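Local coordinates for probable thiamine pyrophosphokinase (Staphylococcus saprophyticus, PDB 3L8M), which probably transfers a pyrophosphate group from ATP to thiamine, yielding thiamine diphosphate, at residues I82-Y96 and E117-D129. Numbering follows the deposited sequence.
With NA (sodium ion), chain C.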
loop_
_atom_site.group_PDB
_atom_site.type_symbol
_atom_site.label_atom_id
_atom_site.label_comp_id
_atom_site.label_asym_id
_atom_site.label_seq_id
_atom_site.Cartn_x
_atom_site.Cartn_y
_atom_site.Cartn_z
ATOM N N ILE A 82 -5.846 22.122 -4.861
ATOM C CA ILE A 82 -7.160 21.490 -4.765
ATOM C C ILE A 82 -7.597 20.952 -6.119
ATOM O O ILE A 82 -7.888 19.758 -6.276
ATOM C CB ILE A 82 -8.222 22.501 -4.287
ATOM C CG1 ILE A 82 -7.941 22.909 -2.843
ATOM C CG2 ILE A 82 -9.622 21.902 -4.416
ATOM C CD1 ILE A 82 -8.046 21.769 -1.851
ATOM N N ASP A 83 -7.662 21.854 -7.090
ATOM C CA ASP A 83 -8.052 21.494 -8.439
ATOM C C ASP A 83 -7.173 20.340 -8.935
ATOM O O ASP A 83 -7.671 19.369 -9.510
ATOM C CB ASP A 83 -7.915 22.720 -9.343
ATOM C CG ASP A 83 -8.003 22.377 -10.809
ATOM O OD1 ASP A 83 -9.050 21.850 -11.246
ATOM O OD2 ASP A 83 -7.012 22.642 -11.524
ATOM N N GLN A 84 -5.868 20.446 -8.696
ATOM C CA GLN A 84 -4.936 19.410 -9.113
ATOM C C GLN A 84 -5.192 18.079 -8.430
ATOM O O GLN A 84 -4.854 17.032 -8.984
ATOM C CB GLN A 84 -3.495 19.845 -8.851
ATOM C CG GLN A 84 -2.970 20.836 -9.859
ATOM C CD GLN A 84 -3.047 20.304 -11.274
ATOM O OE1 GLN A 84 -2.645 19.169 -11.548
ATOM N NE2 GLN A 84 -3.556 21.128 -12.189
ATOM N N ALA A 85 -5.764 18.115 -7.227
ATOM C CA ALA A 85 -6.064 16.873 -6.515
ATOM C C ALA A 85 -7.339 16.281 -7.102
ATOM O O ALA A 85 -7.448 15.064 -7.275
ATOM C CB ALA A 85 -6.243 17.118 -5.015
ATOM N N VAL A 86 -8.301 17.148 -7.403
ATOM C CA VAL A 86 -9.567 16.709 -7.977
ATOM C C VAL A 86 -9.330 16.129 -9.374
ATOM O O VAL A 86 -10.028 15.219 -9.796
ATOM C CB VAL A 86 -10.608 17.879 -8.036
ATOM C CG1 VAL A 86 -11.825 17.474 -8.863
ATOM C CG2 VAL A 86 -11.078 18.224 -6.624
ATOM N N LYS A 87 -8.333 16.647 -10.085
ATOM C CA LYS A 87 -8.023 16.143 -11.418
ATOM C C LYS A 87 -7.475 14.714 -11.383
ATOM O O LYS A 87 -7.651 13.952 -12.338
ATOM C CB LYS A 87 -7.001 17.049 -12.114
ATOM C CG LYS A 87 -7.592 18.267 -12.779
ATOM C CD LYS A 87 -6.540 19.018 -13.589
ATOM C CE LYS A 87 -7.183 20.110 -14.423
ATOM N NZ LYS A 87 -8.171 19.508 -15.364
ATOM N N ARG A 88 -6.800 14.362 -10.291
ATOM C CA ARG A 88 -6.219 13.027 -10.142
ATOM C C ARG A 88 -7.198 12.022 -9.520
ATOM O O ARG A 88 -6.840 10.877 -9.244
ATOM C CB ARG A 88 -4.933 13.110 -9.304
ATOM C CG ARG A 88 -3.778 13.859 -10.000
ATOM C CD ARG A 88 -2.649 14.218 -9.024
ATOM N NE ARG A 88 -1.448 14.721 -9.691
ATOM C CZ ARG A 88 -1.384 15.841 -10.411
ATOM N NH1 ARG A 88 -2.461 16.598 -10.571
ATOM N NH2 ARG A 88 -0.237 16.215 -10.970
ATOM N N GLY A 89 -8.433 12.451 -9.287
ATOM C CA GLY A 89 -9.420 11.539 -8.730
ATOM C C GLY A 89 -9.571 11.513 -7.218
ATOM O O GLY A 89 -10.229 10.626 -6.678
ATOM N N TYR A 90 -8.967 12.468 -6.524
ATOM C CA TYR A 90 -9.097 12.523 -5.070
ATOM C C TYR A 90 -10.489 13.079 -4.763
ATOM O O TYR A 90 -10.838 14.170 -5.210
ATOM C CB TYR A 90 -8.003 13.431 -4.484
ATOM C CG TYR A 90 -6.616 12.797 -4.468
ATOM C CD1 TYR A 90 -6.290 11.819 -3.536
ATOM C CD2 TYR A 90 -5.635 13.182 -5.385
ATOM C CE1 TYR A 90 -5.023 11.238 -3.508
ATOM C CE2 TYR A 90 -4.362 12.600 -5.372
ATOM C CZ TYR A 90 -4.067 11.630 -4.425
ATOM O OH TYR A 90 -2.821 11.047 -4.403
ATOM N N ARG A 91 -11.285 12.328 -4.010
ATOM C CA ARG A 91 -12.649 12.746 -3.692
ATOM C C ARG A 91 -12.828 13.364 -2.308
ATOM O O ARG A 91 -13.715 14.192 -2.105
ATOM C CB ARG A 91 -13.602 11.561 -3.821
ATOM C CG ARG A 91 -15.058 11.966 -3.880
ATOM C CD ARG A 91 -15.604 11.866 -5.298
ATOM N NE ARG A 91 -15.942 10.489 -5.655
ATOM C CZ ARG A 91 -16.864 9.762 -5.029
ATOM N NH1 ARG A 91 -17.541 10.278 -4.012
ATOM N NH2 ARG A 91 -17.119 8.519 -5.422
ATOM N N ASN A 92 -12.009 12.932 -1.354
ATOM C CA ASN A 92 -12.073 13.451 0.006
ATOM C C ASN A 92 -10.782 14.207 0.229
ATOM O O ASN A 92 -9.708 13.615 0.177
ATOM C CB ASN A 92 -12.192 12.307 1.019
ATOM C CG ASN A 92 -13.490 11.534 0.874
ATOM O OD1 ASN A 92 -14.582 12.095 1.002
ATOM N ND2 ASN A 92 -13.379 10.240 0.604
ATOM N N ILE A 93 -10.887 15.514 0.460
ATOM C CA ILE A 93 -9.716 16.354 0.671
ATOM C C ILE A 93 -9.723 17.035 2.034
ATOM O O ILE A 93 -10.681 17.717 2.387
ATOM C CB ILE A 93 -9.610 17.461 -0.410
ATOM C CG1 ILE A 93 -9.865 16.872 -1.806
ATOM C CG2 ILE A 93 -8.240 18.118 -0.348
ATOM C CD1 ILE A 93 -9.064 15.650 -2.112
ATOM N N ASP A 94 -8.651 16.841 2.796
ATOM C CA ASP A 94 -8.507 17.461 4.109
ATOM C C ASP A 94 -7.369 18.464 4.028
ATOM O O ASP A 94 -6.220 18.088 3.774
ATOM C CB ASP A 94 -8.176 16.418 5.184
ATOM C CG ASP A 94 -9.349 15.523 5.508
ATOM O OD1 ASP A 94 -10.447 15.793 4.976
ATOM O OD2 ASP A 94 -9.178 14.566 6.297
ATOM N N VAL A 95 -7.690 19.738 4.233
ATOM C CA VAL A 95 -6.675 20.780 4.190
ATOM C C VAL A 95 -6.279 21.156 5.617
ATOM O O VAL A 95 -7.113 21.566 6.430
ATOM C CB VAL A 95 -7.186 22.035 3.428
ATOM C CG1 VAL A 95 -6.101 23.108 3.399
ATOM C CG2 VAL A 95 -7.588 21.646 1.995
ATOM N N TYR A 96 -4.998 21.008 5.914
ATOM C CA TYR A 96 -4.463 21.323 7.229
ATOM C C TYR A 96 -3.529 22.494 7.028
ATOM O O TYR A 96 -3.017 22.688 5.921
ATOM C CB TYR A 96 -3.646 20.139 7.760
ATOM C CG TYR A 96 -4.452 18.906 8.067
ATOM C CD1 TYR A 96 -4.969 18.693 9.345
ATOM C CD2 TYR A 96 -4.687 17.943 7.088
ATOM C CE1 TYR A 96 -5.695 17.548 9.647
ATOM C CE2 TYR A 96 -5.414 16.790 7.377
ATOM C CZ TYR A 96 -5.913 16.600 8.663
ATOM O OH TYR A 96 -6.601 15.454 8.975
ATOM N N GLU A 117 -18.019 24.845 -8.874
ATOM C CA GLU A 117 -17.424 23.768 -9.651
ATOM C C GLU A 117 -17.335 22.474 -8.837
ATOM O O GLU A 117 -17.220 21.389 -9.404
ATOM C CB GLU A 117 -16.028 24.190 -10.114
ATOM C CG GLU A 117 -15.273 23.147 -10.912
ATOM C CD GLU A 117 -13.867 23.601 -11.257
ATOM O OE1 GLU A 117 -13.108 23.933 -10.320
ATOM O OE2 GLU A 117 -13.522 23.626 -12.460
ATOM N N TYR A 118 -17.395 22.590 -7.512
ATOM C CA TYR A 118 -17.307 21.418 -6.642
ATOM C C TYR A 118 -18.656 20.928 -6.132
ATOM O O TYR A 118 -18.792 19.774 -5.724
ATOM C CB TYR A 118 -16.398 21.707 -5.442
ATOM C CG TYR A 118 -14.995 22.120 -5.827
ATOM C CD1 TYR A 118 -14.277 21.410 -6.791
ATOM C CD2 TYR A 118 -14.390 23.231 -5.242
ATOM C CE1 TYR A 118 -12.997 21.801 -7.165
ATOM C CE2 TYR A 118 -13.110 23.628 -5.609
ATOM C CZ TYR A 118 -12.420 22.914 -6.572
ATOM O OH TYR A 118 -11.169 23.339 -6.968
ATOM N N ALA A 119 -19.652 21.805 -6.152
ATOM C CA ALA A 119 -20.984 21.442 -5.681
ATOM C C ALA A 119 -21.585 20.334 -6.539
ATOM O O ALA A 119 -22.057 19.320 -6.021
ATOM C CB ALA A 119 -21.888 22.661 -5.696
ATOM N N LYS A 120 -21.566 20.534 -7.853
ATOM C CA LYS A 120 -22.108 19.551 -8.783
ATOM C C LYS A 120 -21.374 18.218 -8.660
ATOM O O LYS A 120 -22.000 17.158 -8.647
ATOM C CB LYS A 120 -22.027 20.088 -10.217
ATOM C CG LYS A 120 -21.027 21.219 -10.394
ATOM C CD LYS A 120 -21.332 22.039 -11.636
ATOM C CE LYS A 120 -20.598 23.372 -11.602
ATOM N NZ LYS A 120 -21.019 24.291 -12.696
HETATM N N MSE A 121 -20.050 18.278 -8.562
HETATM C CA MSE A 121 -19.241 17.073 -8.421
HETATM C C MSE A 121 -19.495 16.465 -7.039
HETATM O O MSE A 121 -20.147 17.081 -6.196
HETATM C CB MSE A 121 -17.760 17.417 -8.615
HETATM C CG MSE A 121 -17.470 18.009 -9.999
HETATM SE SE MSE A 121 -15.702 18.755 -10.241
HETATM C CE MSE A 121 -14.862 17.300 -11.184
ATOM N N ASN A 122 -19.006 15.252 -6.808
ATOM C CA ASN A 122 -19.223 14.602 -5.521
ATOM C C ASN A 122 -17.964 14.676 -4.662
ATOM O O ASN A 122 -17.532 13.675 -4.097
ATOM C CB ASN A 122 -19.621 13.138 -5.733
ATOM C CG ASN A 122 -20.454 12.589 -4.590
ATOM O OD1 ASN A 122 -21.594 13.010 -4.380
ATOM N ND2 ASN A 122 -19.888 11.647 -3.842
ATOM N N ILE A 123 -17.394 15.875 -4.562
ATOM C CA ILE A 123 -16.176 16.108 -3.790
ATOM C C ILE A 123 -16.481 16.561 -2.361
ATOM O O ILE A 123 -17.478 17.237 -2.111
ATOM C CB ILE A 123 -15.297 17.178 -4.486
ATOM C CG1 ILE A 123 -14.003 17.404 -3.702
ATOM C CG2 ILE A 123 -16.066 18.470 -4.620
ATOM C CD1 ILE A 123 -12.979 16.311 -3.880
ATOM N N ASN A 124 -15.612 16.185 -1.427
ATOM C CA ASN A 124 -15.774 16.538 -0.020
ATOM C C ASN A 124 -14.515 17.237 0.492
ATOM O O ASN A 124 -13.538 16.575 0.838
ATOM C CB ASN A 124 -16.027 15.274 0.808
ATOM C CG ASN A 124 -16.115 15.554 2.294
ATOM O OD1 ASN A 124 -15.871 14.671 3.119
ATOM N ND2 ASN A 124 -16.475 16.786 2.646
ATOM N N ILE A 125 -14.540 18.568 0.533
ATOM C CA ILE A 125 -13.402 19.353 0.999
ATOM C C ILE A 125 -13.618 19.859 2.438
ATOM O O ILE A 125 -14.643 20.464 2.743
ATOM C CB ILE A 125 -13.169 20.592 0.098
ATOM C CG1 ILE A 125 -13.145 20.198 -1.381
ATOM C CG2 ILE A 125 -11.853 21.258 0.471
ATOM C CD1 ILE A 125 -11.875 19.486 -1.815
ATOM N N LYS A 126 -12.656 19.602 3.322
ATOM C CA LYS A 126 -12.744 20.071 4.703
ATOM C C LYS A 126 -11.452 20.763 5.144
ATOM O O LYS A 126 -10.354 20.288 4.841
ATOM C CB LYS A 126 -12.997 18.921 5.671
ATOM C CG LYS A 126 -14.339 18.257 5.593
ATOM C CD LYS A 126 -14.403 17.146 6.630
ATOM C CE LYS A 126 -15.686 16.340 6.493
ATOM N NZ LYS A 126 -15.778 15.241 7.498
ATOM N N LEU A 127 -11.593 21.885 5.851
ATOM C CA LEU A 127 -10.441 22.622 6.387
ATOM C C LEU A 127 -10.372 22.103 7.811
ATOM O O LEU A 127 -11.405 21.996 8.483
ATOM C CB LEU A 127 -10.698 24.137 6.396
ATOM C CG LEU A 127 -11.078 24.784 5.051
ATOM C CD1 LEU A 127 -11.413 26.274 5.239
ATOM C CD2 LEU A 127 -9.924 24.609 4.064
ATOM N N ILE A 128 -9.176 21.763 8.277
ATOM C CA ILE A 128 -9.045 21.219 9.618
ATOM C C ILE A 128 -7.852 21.731 10.401
ATOM O O ILE A 128 -6.773 21.858 9.852
ATOM C CB ILE A 128 -8.896 19.668 9.577
ATOM C CG1 ILE A 128 -9.985 19.041 8.694
ATOM C CG2 ILE A 128 -8.926 19.098 10.996
ATOM C CD1 ILE A 128 -9.823 17.520 8.525
ATOM N N ASP A 129 -8.056 22.047 11.681
ATOM C CA ASP A 129 -6.947 22.423 12.552
ATOM C C ASP A 129 -7.186 21.751 13.903
ATOM O O ASP A 129 -8.152 20.993 14.051
ATOM C CB ASP A 129 -6.737 23.951 12.674
ATOM C CG ASP A 129 -7.880 24.698 13.351
ATOM O OD1 ASP A 129 -8.828 24.092 13.891
ATOM O OD2 ASP A 129 -7.797 25.946 13.342
HETATM NA NA NA C . -12.919 15.582 3.575
#
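Strands 92-96 and 124-128 run parallel, 21° apart, in register from Asn92 beside Asn124 to Val95 beside Leu127. Ile93 N donates to Asn124 O (2.9 Å) and Ile93 O accepts Lys126 N; Val95 N donates to Lys126 O (2.8 Å, 175° at the hydrogen) while Val95 O accepts Ile128 N. On the face bearing Asp94, a sodium ion lies between the strands, held by Asp94 OD1 at 2.9 Å and the carbonyl Asn124 O at 3.0 Å. Lys126 passes the ion with its methylenes, its extended chain carrying NZ on to a salt bridge with Glu133. Farther along, Ile128 CD1 packs against the Asp94 carboxylate, 3.6 Å from CG, while its CG2 meets Tyr96 CE1. The opposite face is apolar: Ile93 and Ile125 lie side by side, and Val95 CB touches Leu127 CD2 at 3.8 Å. With CG1 beside the backbone N (chi1 -50°), Ile125 directs CD1 toward Ile93 and Ile82. Helix 77-87 reaches this face through Ile82 CG2, 4.2 Å from Ile125 CD1. Ahead of strand 124-128, Tyr118 CZ also meets Ile82 CG2 (3.7 Å), and the selenomethionine methyl Met121 CE meets Val86 CG1 tip to tip. Helix 103-113 packs on Ile125 and Leu127, and strand 2-6 flanks 92-96 on its other edge. Strand 92-96, helix 103-113 and strand 124-128 make a right-handed beta-alpha-beta crossover within the alpha/beta catalytic domain of the thiamine pyrophosphokinase family.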